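Local coordinates for protein glycerol kinase, putative (Plasmodium falciparum, PDB 2W40) that probably transfers a phosphate group from ATP to glycerol, yielding sn-glycerol 3-phosphate, as a member of the FGGY family of carbohydrate kinases, at residues F134-A140 / S188-L192; D194-L198 / K302-A306; C253-F259 / C294-N298. One frame throughout, in Å; residues are numbered along the deposited sequence.

Interaction 1: residues F134-A140 / S188-L192; sequences FNTYFSA and SRTLL
Phe138 lays one face of its ring on the backbone of Arg189: Arg189 CA sits 3.9 Å from the ring centroid, a CH-pi contact 20° off the normal, with Arg189 O over the same ring. Because the Arg189 chain bends at chi2 and chi3, its guanidinium folds back to the far end of the ring, where Phe138 CZ lies over one of its faces, 3.6 Å from Arg189 NE, the two planes 40° apart. Two weak hydrogen bonds cross here: Arg189 NH2 to Tyr137 OH (3.1 Å, bent to 120°) and Ser139 N to Arg189 O (3.3 Å). Arg189 is held chiefly by salt bridges to Glu86 and Glu308, and Ser139 OG also bonds Glu86. The contact sets Tyr137 beside a bound glycerol, to which its OH is hydrogen-bonded. Asn135 OD1 accepts from Tyr137 N and Phe138 N, an Asx turn widened to an Asx motif. Among apolar groups, Leu191 CB meets Ala140 CB at 3.5 Å and Leu191 CD1 reaches Phe138 CB at 3.9 Å. The contact is buried and joins the loop leading into helix 140-149 to the loop following helix 184-187; helices 111-118 and 123-130 pack on Phe134, and Ile290 of strand 290-295 touches Tyr137 and Phe138.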
loop_
_atom_site.group_PDB
_atom_site.type_symbol
_atom_site.label_atom_id
_atom_site.label_comp_id
_atom_site.label_asym_id
_atom_site.label_seq_id
_atom_site.Cartn_x
_atom_site.Cartn_y
_atom_site.Cartn_z
ATOM N N PHE C 134 15.068 27.288 -0.160
ATOM C CA PHE C 134 15.791 26.061 -0.504
ATOM C C PHE C 134 14.799 24.915 -0.481
ATOM O O PHE C 134 13.974 24.777 0.438
ATOM C CB PHE C 134 16.898 25.763 0.550
ATOM C CG PHE C 134 18.080 26.736 0.553
ATOM C CD1 PHE C 134 18.428 27.536 -0.553
ATOM C CD2 PHE C 134 18.870 26.873 1.680
ATOM C CE1 PHE C 134 19.546 28.428 -0.532
ATOM C CE2 PHE C 134 19.952 27.796 1.663
ATOM C CZ PHE C 134 20.326 28.470 0.579
ATOM N N ASN C 135 14.987 24.007 -1.446
ATOM C CA ASN C 135 14.198 22.811 -1.545
ATOM C C ASN C 135 14.948 21.736 -2.327
ATOM O O ASN C 135 16.019 22.004 -2.838
ATOM C CB ASN C 135 12.810 23.151 -2.126
ATOM C CG ASN C 135 12.897 23.748 -3.512
ATOM O OD1 ASN C 135 13.697 23.223 -4.377
ATOM N ND2 ASN C 135 12.048 24.775 -3.786
ATOM N N THR C 136 14.363 20.557 -2.406
ATOM C CA THR C 136 14.974 19.442 -3.121
ATOM C C THR C 136 14.655 19.433 -4.603
ATOM O O THR C 136 15.135 18.529 -5.342
ATOM C CB THR C 136 14.582 18.066 -2.553
ATOM O OG1 THR C 136 13.182 17.961 -2.709
ATOM C CG2 THR C 136 14.921 17.954 -1.037
ATOM N N TYR C 137 13.836 20.406 -5.003
ATOM C CA TYR C 137 13.045 20.414 -6.276
ATOM C C TYR C 137 13.835 21.178 -7.389
ATOM O O TYR C 137 13.976 20.665 -8.534
ATOM C CB TYR C 137 11.726 21.115 -5.937
ATOM C CG TYR C 137 10.766 21.392 -7.074
ATOM C CD1 TYR C 137 10.667 20.539 -8.194
ATOM C CD2 TYR C 137 9.893 22.408 -6.951
ATOM C CE1 TYR C 137 9.685 20.832 -9.222
ATOM C CE2 TYR C 137 8.993 22.707 -7.954
ATOM C CZ TYR C 137 8.854 21.890 -9.055
ATOM O OH TYR C 137 7.901 22.229 -10.014
ATOM N N PHE C 138 14.283 22.413 -7.069
ATOM C CA PHE C 138 15.073 23.258 -7.991
ATOM C C PHE C 138 16.427 22.701 -8.341
ATOM O O PHE C 138 16.846 21.773 -7.735
ATOM C CB PHE C 138 15.075 24.671 -7.523
ATOM C CG PHE C 138 13.798 25.442 -7.836
ATOM C CD1 PHE C 138 12.581 24.807 -8.056
ATOM C CD2 PHE C 138 13.869 26.819 -8.007
ATOM C CE1 PHE C 138 11.429 25.566 -8.389
ATOM C CE2 PHE C 138 12.729 27.584 -8.314
ATOM C CZ PHE C 138 11.505 26.934 -8.445
ATOM N N SER C 139 17.078 23.237 -9.368
ATOM C CA SER C 139 18.298 22.593 -9.895
ATOM C C SER C 139 19.488 22.701 -8.920
ATOM O O SER C 139 20.356 21.798 -8.921
ATOM C CB SER C 139 18.730 23.235 -11.213
ATOM O OG SER C 139 17.693 23.194 -12.151
ATOM N N ALA C 140 19.532 23.814 -8.175
ATOM C CA ALA C 140 20.809 24.240 -7.512
ATOM C C ALA C 140 21.380 23.141 -6.587
ATOM O O ALA C 140 22.584 22.873 -6.632
ATOM C CB ALA C 140 20.627 25.493 -6.692
ATOM N N SER C 188 14.467 30.578 -14.012
ATOM C CA SER C 188 13.813 30.899 -12.730
ATOM C C SER C 188 13.598 29.639 -11.820
ATOM O O SER C 188 13.194 29.774 -10.667
ATOM C CB SER C 188 12.495 31.606 -12.991
ATOM O OG SER C 188 11.456 30.698 -13.305
ATOM N N ARG C 189 13.902 28.445 -12.428
ATOM C CA ARG C 189 13.674 27.160 -11.801
ATOM C C ARG C 189 14.958 26.542 -11.236
ATOM O O ARG C 189 15.028 25.370 -10.844
ATOM C CB ARG C 189 13.028 26.198 -12.755
ATOM C CG ARG C 189 11.816 26.777 -13.433
ATOM C CD ARG C 189 10.770 27.320 -12.488
ATOM N NE ARG C 189 10.145 26.251 -11.683
ATOM C CZ ARG C 189 8.976 26.299 -11.058
ATOM N NH1 ARG C 189 8.259 27.430 -10.992
ATOM N NH2 ARG C 189 8.487 25.212 -10.483
ATOM N N THR C 190 15.996 27.349 -11.277
ATOM C CA THR C 190 17.355 26.839 -10.958
ATOM C C THR C 190 17.834 27.146 -9.508
ATOM O O THR C 190 18.781 26.443 -9.021
ATOM C CB THR C 190 18.400 27.464 -11.953
ATOM O OG1 THR C 190 18.469 28.872 -11.727
ATOM C CG2 THR C 190 18.210 27.067 -13.436
ATOM N N LEU C 191 17.247 28.181 -8.879
ATOM C CA LEU C 191 17.660 28.711 -7.567
ATOM C C LEU C 191 18.934 29.586 -7.718
ATOM O O LEU C 191 19.570 29.930 -6.735
ATOM C CB LEU C 191 17.820 27.638 -6.512
ATOM C CG LEU C 191 16.833 27.597 -5.366
ATOM C CD1 LEU C 191 16.875 26.273 -4.508
ATOM C CD2 LEU C 191 17.065 28.769 -4.565
ATOM N N LEU C 192 19.326 29.862 -9.004
ATOM C CA LEU C 192 20.512 30.654 -9.344
ATOM C C LEU C 192 20.221 32.037 -9.953
ATOM O O LEU C 192 21.172 32.821 -10.127
ATOM C CB LEU C 192 21.474 29.921 -10.253
ATOM C CG LEU C 192 21.855 28.548 -9.794
ATOM C CD1 LEU C 192 22.655 27.923 -10.947
ATOM C CD2 LEU C 192 22.619 28.619 -8.462
#

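Interaction 2: residues D194-L198 / K302-A306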
loop_
_atom_site.group_PDB
_atom_site.type_symbol
_atom_site.label_atom_id
_atom_site.label_comp_id
_atom_site.label_asym_id
_atom_site.label_seq_id
_atom_site.Cartn_x
_atom_site.Cartn_y
_atom_site.Cartn_z
ATOM N N ASP C 194 18.328 35.789 -10.174
ATOM C CA ASP C 194 17.689 36.898 -9.471
ATOM C C ASP C 194 16.301 37.089 -10.122
ATOM O O ASP C 194 16.216 37.392 -11.333
ATOM C CB ASP C 194 18.511 38.141 -9.582
ATOM C CG ASP C 194 17.900 39.311 -8.737
ATOM O OD1 ASP C 194 16.681 39.564 -8.788
ATOM O OD2 ASP C 194 18.703 40.023 -8.049
ATOM N N ILE C 195 15.254 36.783 -9.363
ATOM C CA ILE C 195 13.867 36.812 -9.910
ATOM C C ILE C 195 13.371 38.184 -10.404
ATOM O O ILE C 195 12.460 38.259 -11.213
ATOM C CB ILE C 195 12.894 36.243 -8.836
ATOM C CG1 ILE C 195 11.515 35.831 -9.398
ATOM C CG2 ILE C 195 12.633 37.148 -7.677
ATOM C CD1 ILE C 195 11.586 34.822 -10.494
ATOM N N ASN C 196 13.959 39.262 -9.839
ATOM C CA ASN C 196 13.659 40.654 -10.211
ATOM C C ASN C 196 14.511 41.146 -11.387
ATOM O O ASN C 196 13.997 41.773 -12.304
ATOM C CB ASN C 196 13.791 41.586 -9.021
ATOM C CG ASN C 196 12.701 41.415 -8.062
ATOM O OD1 ASN C 196 11.556 41.821 -8.354
ATOM N ND2 ASN C 196 12.973 40.757 -6.945
ATOM N N THR C 197 15.807 40.841 -11.402
ATOM C CA THR C 197 16.678 41.369 -12.440
ATOM C C THR C 197 16.833 40.437 -13.680
ATOM O O THR C 197 17.378 40.860 -14.727
ATOM C CB THR C 197 18.049 41.668 -11.930
ATOM O OG1 THR C 197 18.710 40.408 -11.680
ATOM C CG2 THR C 197 18.042 42.514 -10.680
ATOM N N LEU C 198 16.434 39.153 -13.526
ATOM C CA LEU C 198 16.493 38.212 -14.588
ATOM C C LEU C 198 17.903 37.874 -15.012
ATOM O O LEU C 198 18.159 37.477 -16.167
ATOM C CB LEU C 198 15.661 38.610 -15.787
ATOM C CG LEU C 198 14.184 38.965 -15.494
ATOM C CD1 LEU C 198 13.414 39.322 -16.787
ATOM C CD2 LEU C 198 13.437 38.011 -14.659
ATOM N N LYS C 302 8.558 44.018 -20.027
ATOM C CA LYS C 302 8.546 43.619 -18.648
ATOM C C LYS C 302 7.934 42.185 -18.523
ATOM O O LYS C 302 6.921 41.861 -19.140
ATOM C CB LYS C 302 7.756 44.610 -17.767
ATOM C CG LYS C 302 8.255 46.048 -17.811
ATOM C CD LYS C 302 7.533 46.875 -16.773
ATOM C CE LYS C 302 8.023 48.334 -16.740
ATOM N NZ LYS C 302 7.294 49.076 -15.587
ATOM N N PRO C 303 8.544 41.332 -17.697
ATOM C CA PRO C 303 7.979 40.012 -17.552
ATOM C C PRO C 303 6.650 39.986 -16.847
ATOM O O PRO C 303 6.378 40.862 -16.007
ATOM C CB PRO C 303 9.035 39.290 -16.701
ATOM C CG PRO C 303 9.757 40.300 -16.012
ATOM C CD PRO C 303 9.725 41.521 -16.838
ATOM N N LYS C 304 5.831 38.985 -17.131
ATOM C CA LYS C 304 4.665 38.681 -16.316
ATOM C C LYS C 304 5.118 37.560 -15.362
ATOM O O LYS C 304 5.828 36.653 -15.757
ATOM C CB LYS C 304 3.481 38.218 -17.142
ATOM C CG LYS C 304 2.973 39.285 -18.179
ATOM C CD LYS C 304 2.593 40.639 -17.589
ATOM C CE LYS C 304 2.095 41.673 -18.666
ATOM N NZ LYS C 304 0.642 41.579 -18.845
ATOM N N TYR C 305 4.746 37.757 -14.120
ATOM C CA TYR C 305 5.041 36.856 -13.019
ATOM C C TYR C 305 3.879 35.944 -12.700
ATOM O O TYR C 305 2.779 36.144 -13.125
ATOM C CB TYR C 305 5.484 37.674 -11.800
ATOM C CG TYR C 305 6.816 38.259 -11.973
ATOM C CD1 TYR C 305 7.949 37.508 -11.637
ATOM C CD2 TYR C 305 7.000 39.564 -12.454
ATOM C CE1 TYR C 305 9.218 38.065 -11.772
ATOM C CE2 TYR C 305 8.269 40.171 -12.556
ATOM C CZ TYR C 305 9.394 39.428 -12.224
ATOM O OH TYR C 305 10.669 39.893 -12.391
ATOM N N ALA C 306 4.145 34.975 -11.844
ATOM C CA ALA C 306 3.165 33.973 -11.450
ATOM C C ALA C 306 3.478 33.503 -10.027
ATOM O O ALA C 306 4.602 33.660 -9.507
ATOM C CB ALA C 306 3.079 32.808 -12.377
HETATM O O HOH W 1 11.376 42.388 -12.901
#
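Tyr305 runs past the side chain of Ile195 in the opposite direction, its CE1 4.0 Å from Ile195 CG1, and ends at the backbone beyond. There Tyr305 OH donates to Ile195 O at 2.7 Å; the oxygen lies at the edge of the ring, near its plane, and the hydroxyl meets it in the carbonyl plane at a C=O...O angle of 145°. A water, also at the ring edge, donates to Tyr305 OH (2.6 Å) and to Asn196 O (2.8 Å), so the phenol grips two successive carbonyls, one directly and one through the water. Leu198 supplies the second apolar touch: its CD1 points at Pro303 CG, 3.9 Å away, while its CD2 lies 4.0 Å from Tyr305 OH. The turn presenting these groups is fixed from within by Asp194, whose OD1 makes an Asx turn through Asn196 N and an Asx motif through Thr197 N, and whose carbonyl receives Leu198 N. Asn196 ND2 is bonded to Tyr284. The contact thus ties the loop between helices 184-187 and 202-207, in the N-terminal family region, to the start of strand 304-311 in the C-terminal one, with Ile293 of neighbouring strand 290-295 touching both Leu198 and Tyr305.

Interaction 3: residues C253-F259 / C294-N298. With EDO (1,2-ethanediol), chain B.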
loop_
_atom_site.group_PDB
_atom_site.type_symbol
_atom_site.label_atom_id
_atom_site.label_comp_id
_atom_site.label_asym_id
_atom_site.label_seq_id
_atom_site.Cartn_x
_atom_site.Cartn_y
_atom_site.Cartn_z
ATOM N N CYS C 253 0.418 27.793 -19.635
ATOM C CA CYS C 253 -0.152 29.153 -19.437
ATOM C C CYS C 253 -0.371 29.884 -20.751
ATOM O O CYS C 253 -1.431 30.461 -20.967
ATOM C CB CYS C 253 0.709 30.033 -18.562
ATOM S SG CYS C 253 0.916 29.415 -16.870
ATOM N N ILE C 254 0.580 29.742 -21.676
ATOM C CA ILE C 254 0.398 30.405 -22.960
ATOM C C ILE C 254 -0.655 29.636 -23.776
ATOM O O ILE C 254 -1.531 30.283 -24.378
ATOM C CB ILE C 254 1.723 30.597 -23.702
ATOM C CG1 ILE C 254 2.673 31.497 -22.915
ATOM C CG2 ILE C 254 1.524 31.281 -25.073
ATOM C CD1 ILE C 254 4.039 31.636 -23.607
ATOM N N GLY C 255 -0.591 28.328 -23.794
ATOM C CA GLY C 255 -1.625 27.516 -24.448
ATOM C C GLY C 255 -3.041 27.626 -23.917
ATOM O O GLY C 255 -3.995 27.346 -24.676
ATOM N N GLN C 256 -3.169 28.039 -22.655
ATOM C CA GLN C 256 -4.508 28.210 -22.038
ATOM C C GLN C 256 -4.905 29.725 -22.179
ATOM O O GLN C 256 -5.967 30.138 -21.653
ATOM C CB GLN C 256 -4.456 27.833 -20.592
ATOM C CG GLN C 256 -4.395 26.386 -20.217
ATOM C CD GLN C 256 -5.769 25.753 -20.135
ATOM O OE1 GLN C 256 -5.948 24.735 -19.492
ATOM N NE2 GLN C 256 -6.681 26.306 -20.816
ATOM N N ALA C 257 -4.031 30.561 -22.714
ATOM C CA ALA C 257 -4.200 32.059 -22.821
ATOM C C ALA C 257 -4.499 32.741 -21.481
ATOM O O ALA C 257 -5.337 33.623 -21.439
ATOM C CB ALA C 257 -5.326 32.467 -23.828
ATOM N N ILE C 258 -3.821 32.314 -20.405
ATOM C CA ILE C 258 -3.997 32.937 -19.115
ATOM C C ILE C 258 -2.988 34.105 -19.041
ATOM O O ILE C 258 -1.936 34.157 -18.368
ATOM C CB ILE C 258 -4.047 31.938 -17.955
ATOM C CG1 ILE C 258 -2.709 31.396 -17.772
ATOM C CG2 ILE C 258 -5.245 30.811 -18.091
ATOM C CD1 ILE C 258 -2.479 31.037 -16.206
ATOM N N PHE C 259 -3.326 35.151 -19.779
ATOM C CA PHE C 259 -2.482 36.308 -19.954
ATOM C C PHE C 259 -2.832 37.479 -19.091
ATOM O O PHE C 259 -2.048 38.455 -19.058
ATOM C CB PHE C 259 -2.560 36.790 -21.439
ATOM C CG PHE C 259 -2.122 35.777 -22.456
ATOM C CD1 PHE C 259 -0.880 35.182 -22.342
ATOM C CD2 PHE C 259 -2.936 35.360 -23.484
ATOM C CE1 PHE C 259 -0.446 34.299 -23.339
ATOM C CE2 PHE C 259 -2.529 34.443 -24.433
ATOM C CZ PHE C 259 -1.315 33.878 -24.333
ATOM N N CYS C 294 6.134 33.933 -15.377
ATOM C CA CYS C 294 5.162 33.337 -16.264
ATOM C C CYS C 294 5.643 33.314 -17.729
ATOM O O CYS C 294 5.687 32.237 -18.381
ATOM C CB CYS C 294 3.832 34.045 -16.136
ATOM S SG CYS C 294 2.403 33.034 -16.627
ATOM N N TYR C 295 6.052 34.470 -18.255
ATOM C CA TYR C 295 6.632 34.559 -19.603
ATOM C C TYR C 295 7.215 35.961 -19.757
ATOM O O TYR C 295 6.828 36.886 -19.047
ATOM C CB TYR C 295 5.562 34.218 -20.676
ATOM C CG TYR C 295 4.237 34.967 -20.499
ATOM C CD1 TYR C 295 4.112 36.307 -20.878
ATOM C CD2 TYR C 295 3.176 34.391 -19.842
ATOM C CE1 TYR C 295 2.939 36.981 -20.611
ATOM C CE2 TYR C 295 1.997 35.093 -19.625
ATOM C CZ TYR C 295 1.889 36.373 -20.026
ATOM O OH TYR C 295 0.675 37.112 -19.782
ATOM N N LYS C 296 8.082 36.116 -20.745
ATOM C CA LYS C 296 8.616 37.385 -21.229
ATOM C C LYS C 296 8.877 37.097 -22.670
ATOM O O LYS C 296 9.856 36.540 -23.008
ATOM C CB LYS C 296 9.925 37.790 -20.505
ATOM C CG LYS C 296 10.555 39.100 -20.979
ATOM C CD LYS C 296 11.832 39.411 -20.290
ATOM C CE LYS C 296 12.600 40.392 -21.071
ATOM N NZ LYS C 296 13.807 40.949 -20.404
ATOM N N PHE C 297 7.982 37.546 -23.542
ATOM C CA PHE C 297 8.137 37.175 -24.933
ATOM C C PHE C 297 9.422 37.776 -25.577
ATOM O O PHE C 297 10.153 37.059 -26.264
ATOM C CB PHE C 297 6.852 37.602 -25.781
ATOM C CG PHE C 297 5.655 36.718 -25.610
ATOM C CD1 PHE C 297 5.385 36.046 -24.453
ATOM C CD2 PHE C 297 4.737 36.580 -26.624
ATOM C CE1 PHE C 297 4.262 35.287 -24.267
ATOM C CE2 PHE C 297 3.615 35.764 -26.453
ATOM C CZ PHE C 297 3.367 35.148 -25.247
ATOM N N ASN C 298 9.530 39.106 -25.507
ATOM C CA ASN C 298 10.570 39.894 -26.139
ATOM C C ASN C 298 11.470 40.598 -25.135
ATOM O O ASN C 298 11.088 40.863 -23.987
ATOM C CB ASN C 298 9.936 40.952 -27.066
ATOM C CG ASN C 298 9.122 40.320 -28.199
ATOM O OD1 ASN C 298 9.495 39.272 -28.795
ATOM N ND2 ASN C 298 7.989 40.944 -28.494
HETATM C C1 EDO B . 15.540 37.769 -21.163
HETATM O O1 EDO B . 15.364 38.466 -19.887
HETATM C C2 EDO B . 16.496 38.541 -22.064
HETATM O O2 EDO B . 15.752 39.687 -22.483
#
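Tyr295 holds CG between its backbone N and carbonyl carbon (chi1 49°), which swings the ring over toward Phe259, whose own CG stands anti to the carbonyl carbon (chi1 -60°). The two rings form an offset edge-to-face pair, the edge of Phe259 turned to the face of Tyr295, with centroids 5.8 Å apart and planes at 81°. Phe259 CD1 makes the closest carbon contact of the pair, 3.8 Å from Tyr295 CZ. The phenol oxygen hangs beside the Phe259 backbone, but the angle to its carbonyl is poor; Tyr295 OH is instead hydrogen-bonded to Asn277, which also binds the carbonyl of Ile258. Ile254, extended at chi2, brings its CD1 against both aromatic residues of 294-298: in one of its two modelled conformers, Ile254 CD1 lies 3.7 Å from Phe297 CE1 and 4.2 Å from Tyr295 CB. One residue earlier in each segment, Cys253 and Cys294 meet sulfur to sulfur, SG to SG at 3.9 Å, too far for a disulfide. The helix ends in a Schellman motif, Ala257 with positive phi and Ile258 N bonded to Cys253 O, and an inverse gamma turn centred on Ile258 leads on to Phe259. Extended Lys296 grips both hydroxyls of an ethanediol, probably from the crystallisation liquor. The contact packs the C-terminal end of helix 248-255 against the end of edge strand 290-295, where Cys294 and Tyr295 form a classic beta bulge opposite Lys304 of strand 304-311; helix 443-455 covers Ile254 and Phe297 through Leu451.

Interaction 1 closes before interaction 2 opens along the chain, and interaction 3 is nested inside the loop that interaction 2 closes. Interactions 2 and 3, centres about 13 Å apart, both reach one sheet through the neighbouring strands 290-295 and 304-311, probably bonded through Lys304 O to Cys294 N (2.8 Å) and Lys304 N to Tyr295 O (3.0 Å). Interaction 1 touches interaction 2 where Ser188 CB meets Ile195 CD1; its centre is about 16 Å from that of interaction 2 and about 22 Å from that of interaction 3. Interaction 2 joins the N- and C-terminal family regions of this kinase, while interaction 1, with its glycerol-contacting loop, stays within the first.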